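Local structure of dioxygenase (Pseudomonas brassicacearum, 5V2D) at residues M86-H91 with L99-V104; R292-P297 with W350-N355; D378-R383 with A447-G452. The protein probably cleaves the central alpha,beta double bond of lignin-derived stilbenes oxidatively, using dioxygen and a non-haem iron ion. All blocks are in the same frame, centred on the assembly; numbering follows the deposited sequence. Where two conformers were deposited one is given.

The chain folds into a seven-bladed beta-propeller, as in other carotenoid cleavage oxygenases, and the three contacts sample its build. Interaction 1 lies within one blade, interaction 2 packs one blade against the next, and interaction 3 joins loops of two further blades. Interactions 1 and 2 fall on opposite sides of the chain's centre, about 40 Å apart between their centres; the centre of interaction 3 is about 26 Å from each of theirs. None touches another. The iron is held by H188, H239, H304 and H495. H495 directly precedes strand 496-500 of the interaction 1 blade, while H304 belongs to strand 301-311 in the blade of W350-N355.

Interaction 1: M86-H91 with L99-V104; sequences MVSGFH and LRRRYV
Segments 86-91 and 99-103 belong to the antiparallel arms (strands 85-93 and 96-103) of a beta hairpin, their segment axes 4.5 Å apart at closest approach, with V87-R102 and G89-R100 as hydrogen-bonded pairs and M86-Y103, S88-R101 and F90-L99 as non-hydrogen-bonded pairs. Each hydrogen-bonded pair makes two backbone bonds, among them G89 N to R100 O at 2.8 Å, and CA-H...O contacts such as R101 to V87 O fill the gaps between them. The side chains of M86, S88, F90, L99, R101 and Y103 share one face of the sheet. M86 links two flat groups there. With CG anti to the backbone N (chi1 180°) and bends at the next two torsions, its tail turns over Y103: CE sits above the centre of the ring, 3.5 Å from the centroid, and SD lies over the same face in a Met-aromatic contact. Nearer the backbone, M86 CG covers the guanidinium of R101, 3.4 Å from CZ, the two side chains crossing at about a right angle. S88 OG stands at the edge of that guanidinium, near its plane. A water binds this group together, accepting from R101 NE at 3.1 Å, donating to M86 O and lying 2.6 Å from S88 OG. Farther along, L99 and F90 run side by side, and L99 CD1 rests over the middle of the F90 ring, 3.7 Å from its centroid. V87, on the other face, places CG2 3.9 Å from V104 CG2. Beyond the hairpin, R101 NH1 bonds to I41 O and NH2 forms a salt bridge with D68, whose carbonyl also receives Y103 OH. The charge of the buried R101 is probably balanced by D68, with I41 O and the water taking up further N-H groups, while M86 CG shields one guanidinium face.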
loop_
_atom_site.group_PDB
_atom_site.type_symbol
_atom_site.label_atom_id
_atom_site.label_comp_id
_atom_site.label_asym_id
_atom_site.label_seq_id
_atom_site.Cartn_x
_atom_site.Cartn_y
_atom_site.Cartn_z
ATOM N N MET A 86 -0.098 8.439 -9.605
ATOM C CA MET A 86 -0.037 8.071 -10.996
ATOM C C MET A 86 -0.477 6.625 -11.159
ATOM O O MET A 86 0.231 5.709 -10.631
ATOM C CB MET A 86 1.404 8.250 -11.480
ATOM C CG MET A 86 1.629 7.899 -12.931
ATOM S SD MET A 86 1.018 9.129 -14.084
ATOM C CE MET A 86 2.489 10.175 -14.132
ATOM N N VAL A 87 -1.610 6.398 -11.831
ATOM C CA VAL A 87 -2.177 5.077 -11.927
ATOM C C VAL A 87 -1.793 4.467 -13.255
ATOM O O VAL A 87 -1.916 5.115 -14.298
ATOM C CB VAL A 87 -3.719 5.141 -11.791
ATOM C CG1 VAL A 87 -4.360 3.801 -12.002
ATOM C CG2 VAL A 87 -4.112 5.722 -10.461
ATOM N N SER A 88 -1.362 3.204 -13.189
ATOM C CA SER A 88 -1.078 2.422 -14.422
ATOM C C SER A 88 -2.113 1.314 -14.490
ATOM O O SER A 88 -2.486 0.729 -13.466
ATOM C CB SER A 88 0.311 1.830 -14.333
ATOM O OG SER A 88 1.299 2.871 -14.520
ATOM N N GLY A 89 -2.564 1.015 -15.713
ATOM C CA GLY A 89 -3.416 -0.144 -15.986
ATOM C C GLY A 89 -2.788 -0.967 -17.097
ATOM O O GLY A 89 -2.653 -0.460 -18.203
ATOM N N PHE A 90 -2.372 -2.208 -16.806
ATOM C CA PHE A 90 -1.897 -3.152 -17.778
ATOM C C PHE A 90 -3.087 -4.048 -18.107
ATOM O O PHE A 90 -3.523 -4.851 -17.256
ATOM C CB PHE A 90 -0.771 -3.984 -17.260
ATOM C CG PHE A 90 0.518 -3.250 -17.059
ATOM C CD1 PHE A 90 1.432 -3.153 -18.051
ATOM C CD2 PHE A 90 0.817 -2.681 -15.818
ATOM C CE1 PHE A 90 2.671 -2.540 -17.897
ATOM C CE2 PHE A 90 2.042 -2.045 -15.641
ATOM C CZ PHE A 90 2.985 -1.965 -16.686
ATOM N N HIS A 91 -3.607 -3.938 -19.329
ATOM C CA HIS A 91 -4.757 -4.710 -19.702
ATOM C C HIS A 91 -4.326 -5.976 -20.510
ATOM O O HIS A 91 -3.682 -5.834 -21.567
ATOM C CB HIS A 91 -5.686 -3.876 -20.554
ATOM C CG HIS A 91 -6.905 -4.626 -21.003
ATOM N ND1 HIS A 91 -7.842 -5.123 -20.112
ATOM C CD2 HIS A 91 -7.312 -4.997 -22.250
ATOM C CE1 HIS A 91 -8.784 -5.767 -20.794
ATOM N NE2 HIS A 91 -8.487 -5.712 -22.089
ATOM N N LEU A 99 -0.800 -0.803 -22.068
ATOM C CA LEU A 99 -0.552 -0.020 -20.853
ATOM C C LEU A 99 -1.133 1.375 -21.061
ATOM O O LEU A 99 -0.978 1.994 -22.137
ATOM C CB LEU A 99 0.905 0.100 -20.584
ATOM C CG LEU A 99 1.365 1.064 -19.499
ATOM C CD1 LEU A 99 0.870 0.714 -18.121
ATOM C CD2 LEU A 99 2.887 1.080 -19.574
ATOM N N ARG A 100 -1.826 1.822 -20.026
ATOM C CA ARG A 100 -2.147 3.242 -19.853
ATOM C C ARG A 100 -1.706 3.710 -18.514
ATOM O O ARG A 100 -1.831 2.989 -17.562
ATOM C CB ARG A 100 -3.627 3.379 -19.858
ATOM C CG ARG A 100 -4.192 3.547 -21.146
ATOM C CD ARG A 100 -5.228 4.717 -20.821
ATOM N NE ARG A 100 -5.585 5.524 -21.986
ATOM C CZ ARG A 100 -6.281 5.009 -22.982
ATOM N NH1 ARG A 100 -6.732 3.725 -22.960
ATOM N NH2 ARG A 100 -6.542 5.796 -24.004
ATOM N N ARG A 101 -1.161 4.936 -18.456
ATOM C CA ARG A 101 -0.610 5.472 -17.217
ATOM C C ARG A 101 -1.067 6.935 -17.171
ATOM O O ARG A 101 -0.785 7.672 -18.139
ATOM C CB ARG A 101 0.872 5.353 -17.188
ATOM C CG ARG A 101 1.515 5.736 -15.862
ATOM C CD ARG A 101 2.971 5.250 -15.808
ATOM N NE ARG A 101 3.581 5.417 -14.490
ATOM C CZ ARG A 101 4.447 6.314 -14.102
ATOM N NH1 ARG A 101 4.825 7.321 -14.895
ATOM N NH2 ARG A 101 4.905 6.229 -12.840
ATOM N N ARG A 102 -1.752 7.319 -16.115
ATOM C CA ARG A 102 -2.338 8.673 -15.997
ATOM C C ARG A 102 -2.311 9.143 -14.528
ATOM O O ARG A 102 -2.522 8.343 -13.613
ATOM C CB ARG A 102 -3.824 8.742 -16.464
ATOM C CG ARG A 102 -4.151 8.405 -17.910
ATOM C CD ARG A 102 -3.580 9.461 -18.892
ATOM N NE ARG A 102 -3.970 9.515 -20.312
ATOM C CZ ARG A 102 -3.324 8.970 -21.359
ATOM N NH1 ARG A 102 -2.289 8.176 -21.215
ATOM N NH2 ARG A 102 -3.768 9.196 -22.590
ATOM N N TYR A 103 -2.162 10.443 -14.360
ATOM C CA TYR A 103 -2.263 11.073 -13.060
ATOM C C TYR A 103 -3.692 11.101 -12.630
ATOM O O TYR A 103 -4.604 11.328 -13.453
ATOM C CB TYR A 103 -1.774 12.520 -13.089
ATOM C CG TYR A 103 -0.285 12.727 -12.847
ATOM C CD1 TYR A 103 0.495 13.352 -13.763
ATOM C CD2 TYR A 103 0.316 12.261 -11.668
ATOM C CE1 TYR A 103 1.832 13.582 -13.511
ATOM C CE2 TYR A 103 1.648 12.521 -11.425
ATOM C CZ TYR A 103 2.410 13.150 -12.394
ATOM O OH TYR A 103 3.758 13.328 -12.146
ATOM N N VAL A 104 -3.916 10.868 -11.350
ATOM C CA VAL A 104 -5.206 11.235 -10.735
ATOM C C VAL A 104 -5.310 12.771 -10.731
ATOM O O VAL A 104 -4.461 13.458 -10.186
ATOM C CB VAL A 104 -5.350 10.749 -9.286
ATOM C CG1 VAL A 104 -6.757 10.916 -8.808
ATOM C CG2 VAL A 104 -5.058 9.239 -9.184
HETATM O O HOH W 1 1.858 4.070 -12.240
#

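Interaction 2: R292-P297 with W350-N355; sequences RWFKGP and WTFDLN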
loop_
_atom_site.group_PDB
_atom_site.type_symbol
_atom_site.label_atom_id
_atom_site.label_comp_id
_atom_site.label_asym_id
_atom_site.label_seq_id
_atom_site.Cartn_x
_atom_site.Cartn_y
_atom_site.Cartn_z
ATOM N N ARG A 292 -13.247 -4.681 21.739
ATOM C CA ARG A 292 -12.287 -5.136 22.751
ATOM C C ARG A 292 -10.890 -4.733 22.352
ATOM O O ARG A 292 -10.533 -4.826 21.156
ATOM C CB ARG A 292 -12.294 -6.651 22.866
ATOM C CG ARG A 292 -13.519 -7.184 23.642
ATOM C CD ARG A 292 -13.246 -7.085 25.164
ATOM N NE ARG A 292 -12.109 -7.965 25.392
ATOM C CZ ARG A 292 -12.211 -9.283 25.354
ATOM N NH1 ARG A 292 -13.397 -9.904 25.137
ATOM N NH2 ARG A 292 -11.107 -9.962 25.503
ATOM N N TRP A 293 -10.063 -4.363 23.330
ATOM C CA TRP A 293 -8.690 -3.898 23.077
ATOM C C TRP A 293 -7.647 -4.912 23.496
ATOM O O TRP A 293 -7.777 -5.561 24.569
ATOM C CB TRP A 293 -8.481 -2.590 23.808
ATOM C CG TRP A 293 -9.307 -1.472 23.155
ATOM C CD1 TRP A 293 -10.573 -1.073 23.518
ATOM C CD2 TRP A 293 -8.934 -0.662 22.053
ATOM N NE1 TRP A 293 -10.990 -0.083 22.706
ATOM C CE2 TRP A 293 -10.011 0.209 21.801
ATOM C CE3 TRP A 293 -7.784 -0.575 21.251
ATOM C CZ2 TRP A 293 -9.985 1.181 20.780
ATOM C CZ3 TRP A 293 -7.765 0.419 20.218
ATOM C CH2 TRP A 293 -8.855 1.251 20.012
ATOM N N PHE A 294 -6.630 -5.106 22.668
ATOM C CA PHE A 294 -5.554 -5.999 23.019
ATOM C C PHE A 294 -4.259 -5.230 22.840
ATOM O O PHE A 294 -4.161 -4.337 21.955
ATOM C CB PHE A 294 -5.528 -7.202 22.137
ATOM C CG PHE A 294 -6.697 -8.139 22.322
ATOM C CD1 PHE A 294 -6.569 -9.284 23.104
ATOM C CD2 PHE A 294 -7.908 -7.871 21.675
ATOM C CE1 PHE A 294 -7.635 -10.143 23.268
ATOM C CE2 PHE A 294 -9.024 -8.657 21.861
ATOM C CZ PHE A 294 -8.884 -9.846 22.630
ATOM N N LYS A 295 -3.235 -5.592 23.596
ATOM C CA LYS A 295 -1.954 -4.927 23.594
ATOM C C LYS A 295 -0.828 -5.855 23.272
ATOM O O LYS A 295 -0.645 -6.869 23.937
ATOM C CB LYS A 295 -1.634 -4.406 24.992
ATOM C CG LYS A 295 -2.515 -3.275 25.423
ATOM C CD LYS A 295 -2.270 -3.028 26.923
ATOM C CE LYS A 295 -2.402 -1.551 27.319
ATOM N NZ LYS A 295 -2.929 -1.635 28.686
ATOM N N GLY A 296 0.043 -5.421 22.372
ATOM C CA GLY A 296 1.234 -6.142 21.987
ATOM C C GLY A 296 2.474 -5.401 22.500
ATOM O O GLY A 296 2.372 -4.427 23.211
ATOM N N PRO A 297 3.654 -5.888 22.164
ATOM C CA PRO A 297 4.890 -5.269 22.573
ATOM C C PRO A 297 5.087 -3.824 22.187
ATOM O O PRO A 297 4.588 -3.323 21.150
ATOM C CB PRO A 297 5.963 -6.109 21.844
ATOM C CG PRO A 297 5.322 -7.453 21.648
ATOM C CD PRO A 297 3.882 -7.145 21.420
ATOM N N TRP A 350 -0.721 -13.014 14.802
ATOM C CA TRP A 350 -1.324 -12.590 16.071
ATOM C C TRP A 350 -2.595 -13.411 16.308
ATOM O O TRP A 350 -3.365 -13.668 15.376
ATOM C CB TRP A 350 -1.743 -11.140 15.977
ATOM C CG TRP A 350 -0.665 -10.188 15.718
ATOM C CD1 TRP A 350 -0.307 -9.715 14.523
ATOM C CD2 TRP A 350 0.080 -9.457 16.688
ATOM N NE1 TRP A 350 0.691 -8.772 14.665
ATOM C CE2 TRP A 350 0.914 -8.570 15.991
ATOM C CE3 TRP A 350 0.145 -9.479 18.088
ATOM C CZ2 TRP A 350 1.829 -7.748 16.615
ATOM C CZ3 TRP A 350 1.085 -8.649 18.712
ATOM C CH2 TRP A 350 1.885 -7.799 17.992
ATOM N N THR A 351 -2.852 -13.779 17.568
ATOM C CA THR A 351 -4.024 -14.524 17.954
ATOM C C THR A 351 -4.740 -13.700 19.064
ATOM O O THR A 351 -4.101 -13.361 20.104
ATOM C CB THR A 351 -3.573 -15.857 18.546
ATOM O OG1 THR A 351 -2.898 -16.614 17.512
ATOM C CG2 THR A 351 -4.811 -16.683 19.020
ATOM N N PHE A 352 -5.966 -13.274 18.800
ATOM C CA PHE A 352 -6.741 -12.444 19.718
ATOM C C PHE A 352 -7.886 -13.372 20.207
ATOM O O PHE A 352 -8.823 -13.663 19.472
ATOM C CB PHE A 352 -7.309 -11.190 19.038
ATOM C CG PHE A 352 -6.256 -10.325 18.424
ATOM C CD1 PHE A 352 -5.999 -10.404 17.058
ATOM C CD2 PHE A 352 -5.416 -9.567 19.186
ATOM C CE1 PHE A 352 -5.049 -9.598 16.473
ATOM C CE2 PHE A 352 -4.443 -8.779 18.611
ATOM C CZ PHE A 352 -4.245 -8.805 17.237
ATOM N N ASP A 353 -7.741 -13.833 21.438
ATOM C CA ASP A 353 -8.681 -14.777 22.035
ATOM C C ASP A 353 -9.683 -13.963 22.793
ATOM O O ASP A 353 -9.336 -13.402 23.888
ATOM C CB ASP A 353 -7.964 -15.751 22.956
ATOM C CG ASP A 353 -8.918 -16.858 23.514
ATOM O OD1 ASP A 353 -10.181 -16.773 23.359
ATOM O OD2 ASP A 353 -8.350 -17.883 23.950
ATOM N N LEU A 354 -10.889 -13.843 22.215
ATOM C CA LEU A 354 -11.872 -12.976 22.803
ATOM C C LEU A 354 -12.414 -13.520 24.196
ATOM O O LEU A 354 -13.059 -12.783 24.925
ATOM C CB LEU A 354 -13.047 -12.830 21.843
ATOM C CG LEU A 354 -13.296 -11.636 20.933
ATOM C CD1 LEU A 354 -12.422 -10.384 21.179
ATOM C CD2 LEU A 354 -13.363 -12.087 19.472
ATOM N N ASN A 355 -12.190 -14.810 24.430
ATOM C CA ASN A 355 -12.679 -15.456 25.701
ATOM C C ASN A 355 -11.653 -15.594 26.760
ATOM O O ASN A 355 -11.776 -16.410 27.684
ATOM C CB ASN A 355 -13.180 -16.841 25.372
ATOM C CG ASN A 355 -14.362 -16.770 24.477
ATOM O OD1 ASN A 355 -15.173 -15.855 24.665
ATOM N ND2 ASN A 355 -14.386 -17.594 23.437
#
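F294 carries the contact between segments 292-297 and 350-355, whose strand parts 292-297 and 350-353 have axes 8.9 Å apart at closest approach and meet through side chains. Its CB rests against the F352 ring, 3.8 Å from CD2. With CG anti to the carbonyl carbon (chi1 -68°), the ring extends across F352: F294 CG lies 3.7 Å from F352 CD2, the start of an edge-to-face pair in which the edge of F352 points at the face of F294, the planes at 61°. F352 CB lies above the ring centre, 4.1 Å from the F294 centroid. Farther out the rim takes over: F294 CE1 reaches D353 O, and both CE2 and CZ meet L354 CD1, close to the ring plane. On one flank R292, in the conformer given, slides past L354 and its NH1 donates to L354 O at 2.9 Å, a nearly straight bond on a lone pair and in the guanidinium plane. On the other, P297 CD abuts the edge of the W350 indole, 4.0 Å from CH2. F279 adds its ring against W350 and F352. The two propeller blades therefore join through an aromatic interior, with, in that conformer, an arginine-to-carbonyl bond at the R292 end.

Interaction 3: D378-R383 with A447-G452; sequences DRYIGR and AEEADG
The Y380 ring takes the aliphatic part of E449 over one face, with CG 3.6 Å from the centroid, while a water lies at its edge. The glutamate chain, extended with CG anti to the backbone N (chi1 -171°), carries CB and CG across the ring. Its carboxylate lies nearly parallel to the ring, 17° between the planes, and OE1 is bonded to A386 N. Beside it, the same water lies over one face of the R379 guanidinium, whose edge turns to the backbone of the facing loop. R379 NH1 bonds to A447 O at 2.8 Å. NH2 reaches E448 O at 3.1 Å, coming from well above the carbonyl plane, with D451 N arriving from the opposite face to close the type II turn E448-D451. The water, 2.7 Å from Y380 OH, donates to A447 O and so couples the two side chains. D377 OD2 makes a salt bridge with R379 NH2 and also accepts from A450 N. R379 thus binds the carbonyl before the turn and the first one within it, while D377 joins it to the turn's A450 N. All this takes place at the protein surface, between the loop joining strands 371-375 and 387-392 and the loop joining strands 433-442 and 452-460. N307 of strand 301-311 holds Y380 O and G382 N, and A450 packs on H387 and F389 of strand 387-392.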
loop_
_atom_site.group_PDB
_atom_site.type_symbol
_atom_site.label_atom_id
_atom_site.label_comp_id
_atom_site.label_asym_id
_atom_site.label_seq_id
_atom_site.Cartn_x
_atom_site.Cartn_y
_atom_site.Cartn_z
ATOM N N ASP A 378 -7.137 -13.474 -3.555
ATOM C CA ASP A 378 -8.325 -12.644 -3.305
ATOM C C ASP A 378 -9.555 -13.434 -2.897
ATOM O O ASP A 378 -10.439 -12.957 -2.170
ATOM C CB ASP A 378 -8.714 -11.840 -4.554
ATOM C CG ASP A 378 -7.783 -10.655 -4.806
ATOM O OD1 ASP A 378 -7.129 -10.196 -3.871
ATOM O OD2 ASP A 378 -7.707 -10.160 -5.964
ATOM N N ARG A 379 -9.654 -14.673 -3.386
ATOM C CA ARG A 379 -10.829 -15.497 -3.110
ATOM C C ARG A 379 -10.870 -16.015 -1.686
ATOM O O ARG A 379 -11.891 -16.503 -1.279
ATOM C CB ARG A 379 -10.924 -16.634 -4.098
ATOM C CG ARG A 379 -10.991 -16.159 -5.582
ATOM C CD ARG A 379 -10.737 -17.338 -6.515
ATOM N NE ARG A 379 -9.430 -17.941 -6.294
ATOM C CZ ARG A 379 -9.083 -19.162 -6.737
ATOM N NH1 ARG A 379 -9.971 -19.899 -7.405
ATOM N NH2 ARG A 379 -7.881 -19.720 -6.434
ATOM N N TYR A 380 -9.787 -15.834 -0.900
ATOM C CA TYR A 380 -9.671 -16.324 0.464
ATOM C C TYR A 380 -9.514 -15.217 1.492
ATOM O O TYR A 380 -9.211 -15.477 2.681
ATOM C CB TYR A 380 -8.422 -17.261 0.527
ATOM C CG TYR A 380 -8.716 -18.541 -0.191
ATOM C CD1 TYR A 380 -8.756 -18.603 -1.591
ATOM C CD2 TYR A 380 -9.074 -19.680 0.532
ATOM C CE1 TYR A 380 -9.089 -19.778 -2.243
ATOM C CE2 TYR A 380 -9.396 -20.861 -0.100
ATOM C CZ TYR A 380 -9.412 -20.893 -1.483
ATOM O OH TYR A 380 -9.749 -22.028 -2.115
ATOM N N ILE A 381 -9.691 -13.967 1.060
ATOM C CA ILE A 381 -9.619 -12.842 2.006
ATOM C C ILE A 381 -10.598 -13.070 3.163
ATOM O O ILE A 381 -11.790 -13.263 2.954
ATOM C CB ILE A 381 -9.879 -11.526 1.278
ATOM C CG1 ILE A 381 -8.590 -11.179 0.518
ATOM C CG2 ILE A 381 -10.211 -10.421 2.277
ATOM C CD1 ILE A 381 -8.758 -9.898 -0.346
ATOM N N GLY A 382 -10.116 -13.029 4.390
ATOM C CA GLY A 382 -11.030 -13.183 5.504
ATOM C C GLY A 382 -11.347 -14.615 5.936
ATOM O O GLY A 382 -12.091 -14.807 6.905
ATOM N N ARG A 383 -10.792 -15.599 5.247
ATOM C CA ARG A 383 -11.153 -17.005 5.511
ATOM C C ARG A 383 -9.870 -17.773 5.808
ATOM O O ARG A 383 -8.726 -17.360 5.462
ATOM C CB ARG A 383 -11.799 -17.726 4.304
ATOM C CG ARG A 383 -12.736 -16.999 3.378
ATOM C CD ARG A 383 -14.142 -16.708 3.978
ATOM N NE ARG A 383 -14.369 -15.241 4.153
ATOM C CZ ARG A 383 -15.499 -14.557 3.913
ATOM N NH1 ARG A 383 -16.587 -15.170 3.462
ATOM N NH2 ARG A 383 -15.555 -13.242 4.160
ATOM N N ALA A 447 -9.838 -22.941 -9.758
ATOM C CA ALA A 447 -8.547 -23.353 -9.307
ATOM C C ALA A 447 -8.495 -23.382 -7.785
ATOM O O ALA A 447 -9.092 -22.537 -7.132
ATOM C CB ALA A 447 -7.493 -22.427 -9.865
ATOM N N GLU A 448 -7.745 -24.340 -7.264
ATOM C CA GLU A 448 -7.464 -24.392 -5.837
ATOM C C GLU A 448 -6.727 -23.102 -5.401
ATOM O O GLU A 448 -6.222 -22.295 -6.223
ATOM C CB GLU A 448 -6.629 -25.656 -5.497
ATOM C CG GLU A 448 -7.252 -26.992 -4.922
ATOM C CD GLU A 448 -8.736 -27.386 -5.325
ATOM O OE1 GLU A 448 -9.699 -26.603 -5.032
ATOM O OE2 GLU A 448 -8.956 -28.506 -5.898
ATOM N N GLU A 449 -6.699 -22.926 -4.077
ATOM C CA GLU A 449 -6.064 -21.746 -3.475
ATOM C C GLU A 449 -4.647 -21.556 -4.014
ATOM O O GLU A 449 -3.831 -22.477 -3.974
ATOM C CB GLU A 449 -5.991 -21.826 -1.917
ATOM C CG GLU A 449 -5.536 -20.491 -1.335
ATOM C CD GLU A 449 -5.128 -20.532 0.151
ATOM O OE1 GLU A 449 -5.406 -21.541 0.811
ATOM O OE2 GLU A 449 -4.516 -19.558 0.637
ATOM N N ALA A 450 -4.363 -20.342 -4.491
ATOM C CA ALA A 450 -3.006 -19.913 -4.861
ATOM C C ALA A 450 -2.470 -20.672 -6.053
ATOM O O ALA A 450 -1.232 -20.683 -6.282
ATOM C CB ALA A 450 -1.992 -20.015 -3.703
ATOM N N ASP A 451 -3.383 -21.228 -6.852
ATOM C CA ASP A 451 -2.941 -21.924 -8.083
ATOM C C ASP A 451 -3.225 -20.986 -9.247
ATOM O O ASP A 451 -4.382 -20.766 -9.594
ATOM C CB ASP A 451 -3.669 -23.262 -8.222
ATOM C CG ASP A 451 -3.330 -24.008 -9.519
ATOM O OD1 ASP A 451 -2.267 -23.710 -10.099
ATOM O OD2 ASP A 451 -4.081 -24.929 -9.844
ATOM N N GLY A 452 -2.167 -20.420 -9.784
ATOM C CA GLY A 452 -2.298 -19.481 -10.854
ATOM C C GLY A 452 -1.014 -18.739 -11.131
ATOM O O GLY A 452 0.048 -19.318 -11.121
HETATM O O HOH W 2 -10.331 -21.880 -4.782
#